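Local coordinates for glycosylation Associate Protein 3 (Streptococcus agalactiae serotype V, PDB 6OYC) that probably takes part in the glycosylation and export of surface adhesins by the accessory Sec system, as a partner in the Gap1-Gap2-Gap3 complex, at residues I108-P113 with L136-V141; Y70-N75 with Y119-I124; D253-A256 with I260-K263; T21-Q24 with S29-F32; G293-S296 with L301-V304. All coordinates share one frame; numbering follows the deposited sequence.

Interaction 1: residues I108-P113 with L136-V141; sequences IIFIYP and LKLEEV
Two hydrophobic pairs, I109 with V141 and F110 with L138, join the strand ends of I108-P113 and L136-V141. In the purely aliphatic pair, V141 CG2 lies equally near both branches of the isoleucine, with I109 CD1 and I109 CG2 each 4.0 Å away. The two side chains cross at about a right angle, and I109 is exposed.

The second pair is aromatic to aliphatic and buried. L138 CD1 comes to the edge of the F110 ring, near its plane, and sits 4.0 Å from F110 CE1 and equally close to CZ. The ring gets there because F110 CG stands between the backbone N and the carbonyl carbon (chi1 66°).

Polar chemistry stays within one segment: K137 NZ and E139 OE2, two residues apart on one face of the strand, form a salt bridge of 3.6 Å. Both side chains also hydrogen-bond Y176 OH.

Strand 69-78 runs between the two partners in the antiparallel sheet, with F110 backbone-bonded to Y70 on one flank and E139 to S71 on the other. F110 rests against I88 of strand 84-91, while L138 packs on I7 of strand 4-7.

Interaction 2: residues Y70-N75 with Y119-I124; sequences YSLSLN and YTISLI
L72 faces I121 and L74 faces L123 across two strands that run in roughly the same direction, with CA atoms 9.9 Å apart in the first pair and 9.6 Å in the second, a spacing bridged by side chains and not by backbone bonds. L72 and I121 reach toward each other tip to tip, L72 CD1 standing 4.1 Å from I121 CD1. The leucine extends inward with CG anti to the backbone N (chi1 -177°), and the isoleucine sends its longer branch, CG1 to CD1, to meet it.

The second pair is arranged differently. L74 and L123 cross at about a right angle, and their contact is between L74 CD1 and L123 CD1, again at 4.1 Å. L123 has a chi1 of -147°, well off a staggered value, and only the end of its side chain swings in.

Such face-to-face packing of sheets defines a beta-sandwich, consistent with the galactose-binding-domain-like clan of this family. L136 of strand 130-140 touches both L74 and I121, and I121 also meets V86 of strand 84-91 and W46 of strand 41-47. Strand 69-78 thus belongs to one layer and strand 118-125, between 41-47 and 84-91, to the other.

Interaction 3: residues D253-A256 with I260-K263; sequences DCFA and ILLK
A256 CB sits against two consecutive side chains of the short helix, 3.7 Å from I260 CG2 and 3.8 Å from L261 CD2. I260 presents its short branch: CG2 lies anti to the backbone N, beside the carbonyl carbon, while CG1 is anti to that carbon (chi1 -67°).

L261 packs with both methyls on the loop. CD2 takes the alanine methyl, and CD1 comes 3.6 Å from A256 O, a van der Waals touch on the carbonyl oxygen. L261 CD1 also meets F255 CD1 of the ring, at a distance of 4.1 Å, the two side chains crossing obliquely.

The loop follows strand 248-251 of the five-stranded parallel sheet and leads into helix 258-262, so the contact folds a strand-to-helix connection of this alpha/beta portion back on itself. Further up the loop, D253 OD1 hydrogen-bonds H291 ND1 and F255 N bonds S305 OG.

W280 of helix 270-281 meets the F255 ring edge-to-face and also touches L261, while F235 of helix 231-243 packs on L261. Within 260-263, K263 N donates a backbone bond of 3.1 Å to I260 O.

Interaction 4: residues T21-Q24 with S29-F32; sequences TKLQ and SVCF
A beta hairpin built from strands 22-26 and 29-33 brings T21-Q24 alongside S29-F32, the short strand axes approaching to 4.8 Å and running antiparallel. Q24 and C31 form the hydrogen-bonded pair: Q24 N donates to C31 O at 2.9 Å and C31 N to Q24 O at 2.8 Å, with angles of 162° and 168° at the hydrogen. L23 and F32 make the adjoining non-hydrogen-bonded pair.

C31 O also receives a CA-H contact from L23, as Q24 O does from V30. On the face bearing L23, V30 and F32, L23 CD2 fits between V30 CG1 and F32 CD2, 3.9 Å from each. On the opposite face, Q24 CB and C31 CB lie 4.3 Å apart.

F32 and V30 pair by backbone with F131 and F133 of strand 130-140, which joins the hairpin to the larger antiparallel sheet. The F32 ring stacks with that of F131, and T21 OG1 bonds N34 ND2. With OG1 turned beside the backbone N (chi1 -60°), T21 CG2 makes a CH-pi contact over one face of the F32 ring, 3.6 Å from the centroid and offset toward the rim.

Interaction 5: residues G293-S296 with L301-V304; sequences GLVS and LNLV
V295 and L294 meet N302 and L301 across a tight loop that follows strand 289-291, an edge strand of the parallel sheet within this chain. One side carries a short 3-10 turn at 295-296, and the other is a helical-type turn closed by V304 N bonding L301 O at 3.0 Å.

L301 leans toward the first turn. Its CG is anti to the carbonyl carbon (chi1 -72°), which carries CD1 across to L294 CB at 4.4 Å, and the same methyl is 4.5 Å from V295 CA. The leucine thus lies against the start of the 3-10 turn, approaching main chain as well as side chain, at the long end of van der Waals range.

V295 is the buried member. It holds CG1 anti to the backbone N (chi1 171°), where this methyl meets the amide end of N302. The two side chains meet at a slant, and N302, unlike V295, is exposed.

V295 also packs on D253 and L308, and L294 on H313 and Y316. A glycerol, probably from the crystallisation liquor, lies beside the second turn, and its O2 is hydrogen-bonded to L303 N.

Interactions 1, 2 and 4 belong to the beta-rich N-terminal part, 3 and 5 to the part built round the parallel sheet. Strand 130-140 takes part in interaction 1 and pairs with the hairpin of interaction 4, and strand 69-78, one side of interaction 2, separates the partners of interaction 1. Interaction 2 is the most buried and purely aliphatic; interaction 1 is half core, half surface. In interaction 4 alone do backbone hydrogen bonds link the two segments. Interaction 3, loop on short helix, and interaction 5, turn on turn, are both partly buried and touch where D253 O lies 3.6 Å from V295 CG1. Interactions 2 and 5 lie on opposite sides of the chain's centre.

Interaction 1: residues I108-P113 with L136-V141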
loop_
_atom_site.group_PDB
_atom_site.type_symbol
_atom_site.label_atom_id
_atom_site.label_comp_id
_atom_site.label_asym_id
_atom_site.label_seq_id
_atom_site.Cartn_x
_atom_site.Cartn_y
_atom_site.Cartn_z
ATOM N N ILE C 108 1.512 -18.018 -7.528
ATOM C CA ILE C 108 0.913 -19.341 -7.622
ATOM C C ILE C 108 -0.571 -19.192 -7.334
ATOM O O ILE C 108 -1.033 -18.205 -6.758
ATOM C CB ILE C 108 1.533 -20.393 -6.660
ATOM C CG1 ILE C 108 1.372 -19.963 -5.202
ATOM C CG2 ILE C 108 2.999 -20.677 -7.004
ATOM C CD1 ILE C 108 1.892 -21.011 -4.205
ATOM N N ILE C 109 -1.322 -20.186 -7.762
ATOM C CA ILE C 109 -2.721 -20.305 -7.416
ATOM C C ILE C 109 -2.892 -21.643 -6.726
ATOM O O ILE C 109 -2.426 -22.670 -7.233
ATOM C CB ILE C 109 -3.624 -20.181 -8.652
ATOM C CG1 ILE C 109 -3.451 -18.790 -9.265
ATOM C CG2 ILE C 109 -5.088 -20.418 -8.269
ATOM C CD1 ILE C 109 -4.392 -18.505 -10.420
ATOM N N PHE C 110 -3.532 -21.630 -5.568
ATOM C CA PHE C 110 -3.745 -22.843 -4.803
ATOM C C PHE C 110 -5.187 -22.850 -4.333
ATOM O O PHE C 110 -5.836 -21.803 -4.266
ATOM C CB PHE C 110 -2.804 -22.915 -3.599
ATOM C CG PHE C 110 -3.075 -21.842 -2.557
ATOM C CD1 PHE C 110 -2.506 -20.579 -2.683
ATOM C CD2 PHE C 110 -3.911 -22.093 -1.474
ATOM C CE1 PHE C 110 -2.754 -19.585 -1.742
ATOM C CE2 PHE C 110 -4.170 -21.108 -0.530
ATOM C CZ PHE C 110 -3.592 -19.845 -0.664
ATOM N N ILE C 111 -5.676 -24.038 -3.990
ATOM C CA ILE C 111 -6.960 -24.190 -3.318
ATOM C C ILE C 111 -6.710 -24.325 -1.823
ATOM O O ILE C 111 -5.886 -25.138 -1.401
ATOM C CB ILE C 111 -7.733 -25.398 -3.867
ATOM C CG1 ILE C 111 -8.420 -25.007 -5.180
ATOM C CG2 ILE C 111 -8.741 -25.882 -2.849
ATOM C CD1 ILE C 111 -8.567 -26.159 -6.122
ATOM N N TYR C 112 -7.386 -23.510 -1.027
ATOM C CA TYR C 112 -7.315 -23.675 0.416
ATOM C C TYR C 112 -7.934 -25.023 0.764
ATOM O O TYR C 112 -9.131 -25.222 0.518
ATOM C CB TYR C 112 -8.044 -22.540 1.129
ATOM C CG TYR C 112 -7.857 -22.515 2.631
ATOM C CD1 TYR C 112 -6.592 -22.297 3.204
ATOM C CD2 TYR C 112 -8.952 -22.684 3.488
ATOM C CE1 TYR C 112 -6.432 -22.259 4.601
ATOM C CE2 TYR C 112 -8.802 -22.637 4.879
ATOM C CZ TYR C 112 -7.542 -22.429 5.433
ATOM O OH TYR C 112 -7.410 -22.405 6.811
ATOM N N PRO C 113 -7.169 -25.970 1.303
ATOM C CA PRO C 113 -7.621 -27.364 1.336
ATOM C C PRO C 113 -8.614 -27.643 2.456
ATOM O O PRO C 113 -8.700 -26.910 3.441
ATOM C CB PRO C 113 -6.322 -28.140 1.548
ATOM C CG PRO C 113 -5.458 -27.198 2.288
ATOM C CD PRO C 113 -5.775 -25.832 1.753
ATOM N N LEU C 136 4.024 -9.594 0.111
ATOM C CA LEU C 136 3.282 -10.633 -0.570
ATOM C C LEU C 136 1.863 -10.129 -0.774
ATOM O O LEU C 136 1.366 -9.310 0.009
ATOM C CB LEU C 136 3.271 -11.935 0.225
ATOM C CG LEU C 136 4.602 -12.576 0.635
ATOM C CD1 LEU C 136 4.314 -13.825 1.422
ATOM C CD2 LEU C 136 5.461 -12.937 -0.556
ATOM N N LYS C 137 1.219 -10.614 -1.839
ATOM C CA LYS C 137 -0.180 -10.309 -2.117
ATOM C C LYS C 137 -0.970 -11.607 -2.213
ATOM O O LYS C 137 -0.649 -12.486 -3.026
ATOM C CB LYS C 137 -0.331 -9.490 -3.401
ATOM C CG LYS C 137 -1.745 -8.987 -3.675
ATOM C CD LYS C 137 -1.743 -8.052 -4.880
ATOM C CE LYS C 137 -3.138 -7.727 -5.343
ATOM N NZ LYS C 137 -3.128 -7.056 -6.677
ATOM N N LEU C 138 -2.004 -11.715 -1.387
ATOM C CA LEU C 138 -2.877 -12.875 -1.334
ATOM C C LEU C 138 -4.299 -12.428 -1.668
ATOM O O LEU C 138 -4.857 -11.563 -0.980
ATOM C CB LEU C 138 -2.813 -13.512 0.057
ATOM C CG LEU C 138 -3.738 -14.681 0.363
ATOM C CD1 LEU C 138 -3.339 -15.878 -0.501
ATOM C CD2 LEU C 138 -3.642 -15.022 1.845
ATOM N N GLU C 139 -4.884 -13.015 -2.712
ATOM C CA GLU C 139 -6.217 -12.628 -3.150
ATOM C C GLU C 139 -6.952 -13.839 -3.705
ATOM O O GLU C 139 -6.343 -14.764 -4.253
ATOM C CB GLU C 139 -6.152 -11.538 -4.221
ATOM C CG GLU C 139 -5.145 -11.876 -5.300
ATOM C CD GLU C 139 -5.021 -10.793 -6.356
ATOM O OE1 GLU C 139 -6.060 -10.176 -6.691
ATOM O OE2 GLU C 139 -3.884 -10.567 -6.844
ATOM N N GLU C 140 -8.272 -13.811 -3.595
ATOM C CA GLU C 140 -9.046 -14.865 -4.229
ATOM C C GLU C 140 -9.123 -14.615 -5.726
ATOM O O GLU C 140 -9.001 -13.485 -6.201
ATOM C CB GLU C 140 -10.444 -14.991 -3.622
ATOM C CG GLU C 140 -11.288 -13.761 -3.673
ATOM C CD GLU C 140 -12.616 -13.960 -2.956
ATOM O OE1 GLU C 140 -12.914 -13.158 -2.045
ATOM O OE2 GLU C 140 -13.343 -14.929 -3.291
ATOM N N VAL C 141 -9.278 -15.701 -6.463
ATOM C CA VAL C 141 -9.263 -15.674 -7.915
ATOM C C VAL C 141 -10.702 -15.564 -8.399
ATOM O O VAL C 141 -11.537 -16.426 -8.093
ATOM C CB VAL C 141 -8.583 -16.929 -8.474
ATOM C CG1 VAL C 141 -8.635 -16.918 -9.977
ATOM C CG2 VAL C 141 -7.152 -16.997 -7.982
#

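Interaction 2: residues Y70-N75 with Y119-I124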
loop_
_atom_site.group_PDB
_atom_site.type_symbol
_atom_site.label_atom_id
_atom_site.label_comp_id
_atom_site.label_asym_id
_atom_site.label_seq_id
_atom_site.Cartn_x
_atom_site.Cartn_y
_atom_site.Cartn_z
ATOM N N TYR C 70 -7.002 -19.275 -4.453
ATOM C CA TYR C 70 -6.335 -18.027 -4.139
ATOM C C TYR C 70 -5.034 -17.900 -4.920
ATOM O O TYR C 70 -4.401 -18.888 -5.306
ATOM C CB TYR C 70 -6.062 -17.901 -2.635
ATOM C CG TYR C 70 -7.312 -17.927 -1.790
ATOM C CD1 TYR C 70 -7.976 -16.750 -1.445
ATOM C CD2 TYR C 70 -7.826 -19.139 -1.320
ATOM C CE1 TYR C 70 -9.129 -16.782 -0.649
ATOM C CE2 TYR C 70 -8.966 -19.180 -0.528
ATOM C CZ TYR C 70 -9.610 -18.003 -0.197
ATOM O OH TYR C 70 -10.740 -18.070 0.578
ATOM N N SER C 71 -4.647 -16.649 -5.134
ATOM C CA SER C 71 -3.381 -16.283 -5.748
ATOM C C SER C 71 -2.446 -15.687 -4.698
ATOM O O SER C 71 -2.843 -14.801 -3.930
ATOM C CB SER C 71 -3.602 -15.272 -6.873
ATOM O OG SER C 71 -2.359 -14.815 -7.360
ATOM N N LEU C 72 -1.207 -16.167 -4.668
ATOM C CA LEU C 72 -0.166 -15.605 -3.818
ATOM C C LEU C 72 0.965 -15.124 -4.704
ATOM O O LEU C 72 1.471 -15.885 -5.537
ATOM C CB LEU C 72 0.354 -16.623 -2.814
ATOM C CG LEU C 72 1.398 -16.119 -1.813
ATOM C CD1 LEU C 72 0.760 -15.124 -0.842
ATOM C CD2 LEU C 72 1.989 -17.311 -1.076
ATOM N N SER C 73 1.349 -13.864 -4.526
ATOM C CA SER C 73 2.363 -13.215 -5.340
ATOM C C SER C 73 3.472 -12.694 -4.444
ATOM O O SER C 73 3.212 -12.213 -3.336
ATOM C CB SER C 73 1.773 -12.051 -6.148
ATOM O OG SER C 73 0.641 -12.481 -6.863
ATOM N N LEU C 74 4.703 -12.772 -4.943
ATOM C CA LEU C 74 5.871 -12.239 -4.257
ATOM C C LEU C 74 6.339 -10.985 -4.981
ATOM O O LEU C 74 6.586 -11.015 -6.187
ATOM C CB LEU C 74 6.989 -13.277 -4.201
ATOM C CG LEU C 74 8.373 -12.796 -3.751
ATOM C CD1 LEU C 74 8.436 -12.517 -2.252
ATOM C CD2 LEU C 74 9.406 -13.830 -4.133
ATOM N N ASN C 75 6.441 -9.891 -4.252
ATOM C CA ASN C 75 7.036 -8.663 -4.758
ATOM C C ASN C 75 8.349 -8.462 -4.010
ATOM O O ASN C 75 8.343 -8.055 -2.846
ATOM C CB ASN C 75 6.095 -7.474 -4.577
ATOM C CG ASN C 75 6.487 -6.296 -5.439
ATOM O OD1 ASN C 75 7.677 -5.996 -5.584
ATOM N ND2 ASN C 75 5.496 -5.631 -6.036
ATOM N N TYR C 119 -3.234 -21.651 8.673
ATOM C CA TYR C 119 -2.121 -21.740 7.735
ATOM C C TYR C 119 -1.078 -20.681 8.073
ATOM O O TYR C 119 -1.348 -19.706 8.773
ATOM C CB TYR C 119 -2.597 -21.623 6.267
ATOM C CG TYR C 119 -3.121 -20.257 5.842
ATOM C CD1 TYR C 119 -4.375 -19.797 6.256
ATOM C CD2 TYR C 119 -2.355 -19.417 5.029
ATOM C CE1 TYR C 119 -4.846 -18.547 5.871
ATOM C CE2 TYR C 119 -2.823 -18.156 4.633
ATOM C CZ TYR C 119 -4.067 -17.731 5.056
ATOM O OH TYR C 119 -4.529 -16.496 4.667
ATOM N N THR C 120 0.131 -20.906 7.595
ATOM C CA THR C 120 1.220 -19.958 7.745
ATOM C C THR C 120 1.843 -19.726 6.381
ATOM O O THR C 120 1.737 -20.558 5.484
ATOM C CB THR C 120 2.314 -20.465 8.694
ATOM O OG1 THR C 120 2.919 -21.620 8.109
ATOM C CG2 THR C 120 1.753 -20.810 10.090
ATOM N N ILE C 121 2.533 -18.602 6.236
ATOM C CA ILE C 121 3.327 -18.341 5.041
ATOM C C ILE C 121 4.714 -17.936 5.501
ATOM O O ILE C 121 4.846 -17.084 6.381
ATOM C CB ILE C 121 2.697 -17.252 4.151
ATOM C CG1 ILE C 121 1.291 -17.677 3.710
ATOM C CG2 ILE C 121 3.568 -17.010 2.964
ATOM C CD1 ILE C 121 0.490 -16.582 2.991
ATOM N N SER C 122 5.741 -18.558 4.922
ATOM C CA SER C 122 7.121 -18.347 5.336
ATOM C C SER C 122 7.972 -17.908 4.157
ATOM O O SER C 122 7.922 -18.516 3.082
ATOM C CB SER C 122 7.715 -19.616 5.947
ATOM O OG SER C 122 7.136 -19.879 7.200
ATOM N N LEU C 123 8.740 -16.845 4.366
ATOM C CA LEU C 123 9.807 -16.457 3.456
ATOM C C LEU C 123 11.025 -17.314 3.762
ATOM O O LEU C 123 11.461 -17.391 4.916
ATOM C CB LEU C 123 10.142 -14.983 3.653
ATOM C CG LEU C 123 10.605 -14.080 2.522
ATOM C CD1 LEU C 123 9.531 -14.007 1.442
ATOM C CD2 LEU C 123 10.910 -12.675 3.091
ATOM N N ILE C 124 11.567 -17.975 2.745
ATOM C CA ILE C 124 12.687 -18.887 2.947
ATOM C C ILE C 124 13.850 -18.480 2.049
ATOM O O ILE C 124 13.686 -18.335 0.832
ATOM C CB ILE C 124 12.276 -20.346 2.707
ATOM C CG1 ILE C 124 11.121 -20.705 3.640
ATOM C CG2 ILE C 124 13.454 -21.261 2.953
ATOM C CD1 ILE C 124 10.659 -22.123 3.530
#

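Interaction 3: residues D253-A256 with I260-K263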
loop_
_atom_site.group_PDB
_atom_site.type_symbol
_atom_site.label_atom_id
_atom_site.label_comp_id
_atom_site.label_asym_id
_atom_site.label_seq_id
_atom_site.Cartn_x
_atom_site.Cartn_y
_atom_site.Cartn_z
ATOM N N ASP C 253 -9.894 13.155 5.047
ATOM C CA ASP C 253 -9.340 13.054 6.396
ATOM C C ASP C 253 -9.102 11.605 6.840
ATOM O O ASP C 253 -9.110 11.306 8.033
ATOM C CB ASP C 253 -10.228 13.782 7.416
ATOM C CG ASP C 253 -10.399 15.274 7.100
ATOM O OD1 ASP C 253 -9.411 15.931 6.718
ATOM O OD2 ASP C 253 -11.524 15.793 7.233
ATOM N N CYS C 254 -8.892 10.684 5.909
ATOM C CA CYS C 254 -8.487 9.326 6.250
ATOM C C CYS C 254 -6.967 9.247 6.196
ATOM O O CYS C 254 -6.369 9.397 5.120
ATOM C CB CYS C 254 -9.116 8.311 5.299
ATOM S SG CYS C 254 -10.888 8.168 5.519
ATOM N N PHE C 255 -6.348 9.008 7.351
ATOM C CA PHE C 255 -4.909 9.123 7.497
ATOM C C PHE C 255 -4.357 7.988 8.352
ATOM O O PHE C 255 -5.024 7.487 9.260
ATOM C CB PHE C 255 -4.534 10.465 8.138
ATOM C CG PHE C 255 -4.655 11.649 7.210
ATOM C CD1 PHE C 255 -3.896 11.720 6.043
ATOM C CD2 PHE C 255 -5.504 12.705 7.522
ATOM C CE1 PHE C 255 -3.985 12.815 5.207
ATOM C CE2 PHE C 255 -5.613 13.803 6.688
ATOM C CZ PHE C 255 -4.854 13.864 5.525
ATOM N N ALA C 256 -3.133 7.594 8.051
ATOM C CA ALA C 256 -2.290 6.880 8.997
ATOM C C ALA C 256 -1.487 7.888 9.797
ATOM O O ALA C 256 -1.461 9.070 9.458
ATOM C CB ALA C 256 -1.379 5.917 8.246
ATOM N N ILE C 260 3.967 6.877 9.873
ATOM C CA ILE C 260 3.637 5.746 9.015
ATOM C C ILE C 260 3.457 6.207 7.571
ATOM O O ILE C 260 3.868 5.514 6.635
ATOM C CB ILE C 260 2.401 5.007 9.559
ATOM C CG1 ILE C 260 2.763 4.336 10.897
ATOM C CG2 ILE C 260 1.841 4.023 8.507
ATOM C CD1 ILE C 260 1.649 3.554 11.571
ATOM N N LEU C 261 2.871 7.390 7.362
ATOM C CA LEU C 261 2.728 7.906 6.001
ATOM C C LEU C 261 4.078 8.019 5.305
ATOM O O LEU C 261 4.198 7.707 4.118
ATOM C CB LEU C 261 2.026 9.264 6.021
ATOM C CG LEU C 261 0.564 9.231 6.463
ATOM C CD1 LEU C 261 0.004 10.637 6.626
ATOM C CD2 LEU C 261 -0.285 8.388 5.507
ATOM N N LEU C 262 5.113 8.442 6.036
ATOM C CA LEU C 262 6.425 8.630 5.429
ATOM C C LEU C 262 7.017 7.326 4.912
ATOM O O LEU C 262 7.846 7.351 3.998
ATOM C CB LEU C 262 7.381 9.266 6.432
ATOM C CG LEU C 262 7.033 10.677 6.898
ATOM C CD1 LEU C 262 8.133 11.241 7.809
ATOM C CD2 LEU C 262 6.776 11.596 5.709
ATOM N N LYS C 263 6.618 6.180 5.470
ATOM C CA LYS C 263 7.227 4.922 5.047
ATOM C C LYS C 263 6.986 4.614 3.573
ATOM O O LYS C 263 7.674 3.750 3.022
ATOM C CB LYS C 263 6.725 3.770 5.921
ATOM C CG LYS C 263 7.071 3.940 7.392
ATOM C CD LYS C 263 6.706 2.714 8.206
ATOM C CE LYS C 263 7.369 2.771 9.567
ATOM N NZ LYS C 263 7.163 1.511 10.325
#

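Interaction 4: residues T21-Q24 with S29-F32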
loop_
_atom_site.group_PDB
_atom_site.type_symbol
_atom_site.label_atom_id
_atom_site.label_comp_id
_atom_site.label_asym_id
_atom_site.label_seq_id
_atom_site.Cartn_x
_atom_site.Cartn_y
_atom_site.Cartn_z
ATOM N N THR C 21 22.873 -11.983 9.622
ATOM C CA THR C 21 22.327 -11.155 8.552
ATOM C C THR C 21 22.189 -9.692 8.975
ATOM O O THR C 21 21.814 -9.380 10.108
ATOM C CB THR C 21 20.970 -11.708 8.117
ATOM O OG1 THR C 21 21.124 -13.050 7.644
ATOM C CG2 THR C 21 20.347 -10.851 7.034
ATOM N N LYS C 22 22.505 -8.783 8.055
ATOM C CA LYS C 22 22.203 -7.366 8.235
ATOM C C LYS C 22 20.858 -7.084 7.572
ATOM O O LYS C 22 20.709 -7.219 6.354
ATOM C CB LYS C 22 23.324 -6.501 7.672
ATOM C CG LYS C 22 24.663 -6.840 8.333
ATOM C CD LYS C 22 25.845 -6.133 7.697
ATOM C CE LYS C 22 27.095 -6.380 8.525
ATOM N NZ LYS C 22 28.335 -5.985 7.813
ATOM N N LEU C 23 19.860 -6.771 8.390
ATOM C CA LEU C 23 18.532 -6.415 7.915
ATOM C C LEU C 23 18.287 -4.940 8.141
ATOM O O LEU C 23 18.535 -4.417 9.233
ATOM C CB LEU C 23 17.434 -7.220 8.596
ATOM C CG LEU C 23 17.389 -8.713 8.314
ATOM C CD1 LEU C 23 16.526 -9.348 9.379
ATOM C CD2 LEU C 23 16.869 -9.023 6.899
ATOM N N GLN C 24 17.788 -4.271 7.121
ATOM C CA GLN C 24 17.416 -2.878 7.242
ATOM C C GLN C 24 15.957 -2.732 6.848
ATOM O O GLN C 24 15.554 -3.208 5.779
ATOM C CB GLN C 24 18.312 -2.013 6.383
ATOM C CG GLN C 24 17.758 -0.628 6.248
ATOM C CD GLN C 24 18.812 0.391 5.948
ATOM O OE1 GLN C 24 18.745 1.515 6.448
ATOM N NE2 GLN C 24 19.800 0.014 5.124
ATOM N N SER C 29 9.548 -1.888 3.323
ATOM C CA SER C 29 10.351 -2.932 2.711
ATOM C C SER C 29 11.532 -3.309 3.602
ATOM O O SER C 29 11.875 -2.610 4.560
ATOM C CB SER C 29 10.843 -2.477 1.340
ATOM O OG SER C 29 9.746 -2.095 0.545
ATOM N N VAL C 30 12.154 -4.445 3.272
ATOM C CA VAL C 30 13.254 -4.998 4.054
ATOM C C VAL C 30 14.427 -5.289 3.123
ATOM O O VAL C 30 14.276 -6.010 2.127
ATOM C CB VAL C 30 12.832 -6.268 4.817
ATOM C CG1 VAL C 30 13.940 -6.717 5.747
ATOM C CG2 VAL C 30 11.551 -6.012 5.594
ATOM N N CYS C 31 15.589 -4.722 3.438
ATOM C CA CYS C 31 16.828 -5.006 2.717
ATOM C C CYS C 31 17.663 -6.031 3.492
ATOM O O CYS C 31 17.973 -5.835 4.675
ATOM C CB CYS C 31 17.637 -3.730 2.475
ATOM S SG CYS C 31 19.249 -4.030 1.638
ATOM N N PHE C 32 18.027 -7.113 2.817
ATOM C CA PHE C 32 18.750 -8.234 3.400
ATOM C C PHE C 32 20.167 -8.268 2.840
ATOM O O PHE C 32 20.371 -8.143 1.629
ATOM C CB PHE C 32 18.002 -9.536 3.092
ATOM C CG PHE C 32 18.737 -10.800 3.455
ATOM C CD1 PHE C 32 19.896 -11.188 2.781
ATOM C CD2 PHE C 32 18.212 -11.649 4.421
ATOM C CE1 PHE C 32 20.551 -12.359 3.109
ATOM C CE2 PHE C 32 18.851 -12.823 4.746
ATOM C CZ PHE C 32 20.024 -13.184 4.092
#

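Interaction 5: residues G293-S296 with L301-V304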
loop_
_atom_site.group_PDB
_atom_site.type_symbol
_atom_site.label_atom_id
_atom_site.label_comp_id
_atom_site.label_asym_id
_atom_site.label_seq_id
_atom_site.Cartn_x
_atom_site.Cartn_y
_atom_site.Cartn_z
ATOM N N GLY C 293 -16.579 14.482 3.657
ATOM C CA GLY C 293 -16.823 13.120 4.104
ATOM C C GLY C 293 -17.220 13.029 5.563
ATOM O O GLY C 293 -17.442 14.021 6.254
ATOM N N LEU C 294 -17.254 11.787 6.045
ATOM C CA LEU C 294 -17.805 11.482 7.362
ATOM C C LEU C 294 -16.860 11.802 8.515
ATOM O O LEU C 294 -17.337 12.102 9.616
ATOM C CB LEU C 294 -18.181 10.003 7.424
ATOM C CG LEU C 294 -19.200 9.672 6.347
ATOM C CD1 LEU C 294 -19.311 8.188 6.145
ATOM C CD2 LEU C 294 -20.547 10.279 6.726
ATOM N N VAL C 295 -15.541 11.723 8.294
ATOM C CA VAL C 295 -14.589 11.750 9.405
ATOM C C VAL C 295 -14.715 13.047 10.190
ATOM O O VAL C 295 -14.707 13.043 11.426
ATOM C CB VAL C 295 -13.149 11.530 8.890
ATOM C CG1 VAL C 295 -12.140 11.763 9.993
ATOM C CG2 VAL C 295 -12.984 10.124 8.360
ATOM N N SER C 296 -14.838 14.177 9.491
ATOM C CA SER C 296 -14.984 15.459 10.174
ATOM C C SER C 296 -16.288 15.554 10.966
ATOM O O SER C 296 -16.404 16.415 11.838
ATOM C CB SER C 296 -14.911 16.605 9.162
ATOM O OG SER C 296 -15.867 16.423 8.127
ATOM N N LEU C 301 -14.106 8.652 14.777
ATOM C CA LEU C 301 -13.597 7.883 13.650
ATOM C C LEU C 301 -12.110 8.111 13.382
ATOM O O LEU C 301 -11.511 7.304 12.659
ATOM C CB LEU C 301 -14.403 8.190 12.381
ATOM C CG LEU C 301 -15.835 7.637 12.272
ATOM C CD1 LEU C 301 -16.420 7.985 10.916
ATOM C CD2 LEU C 301 -15.912 6.101 12.535
ATOM N N ASN C 302 -11.499 9.169 13.937
ATOM C CA ASN C 302 -10.088 9.439 13.665
ATOM C C ASN C 302 -9.212 8.243 14.009
ATOM O O ASN C 302 -8.294 7.901 13.251
ATOM C CB ASN C 302 -9.607 10.663 14.445
ATOM C CG ASN C 302 -10.037 11.960 13.804
ATOM O OD1 ASN C 302 -10.655 12.803 14.456
ATOM N ND2 ASN C 302 -9.728 12.127 12.525
ATOM N N LEU C 303 -9.467 7.615 15.165
ATOM C CA LEU C 303 -8.671 6.467 15.597
ATOM C C LEU C 303 -8.501 5.460 14.469
ATOM O O LEU C 303 -7.414 4.922 14.271
ATOM C CB LEU C 303 -9.332 5.797 16.812
ATOM C CG LEU C 303 -8.595 4.580 17.339
ATOM C CD1 LEU C 303 -7.206 4.973 17.869
ATOM C CD2 LEU C 303 -9.417 3.889 18.423
ATOM N N VAL C 304 -9.556 5.242 13.680
ATOM C CA VAL C 304 -9.632 4.142 12.731
ATOM C C VAL C 304 -9.658 4.610 11.277
ATOM O O VAL C 304 -9.938 3.803 10.387
ATOM C CB VAL C 304 -10.857 3.247 13.020
ATOM C CG1 VAL C 304 -10.772 2.628 14.408
ATOM C CG2 VAL C 304 -12.167 4.048 12.840
#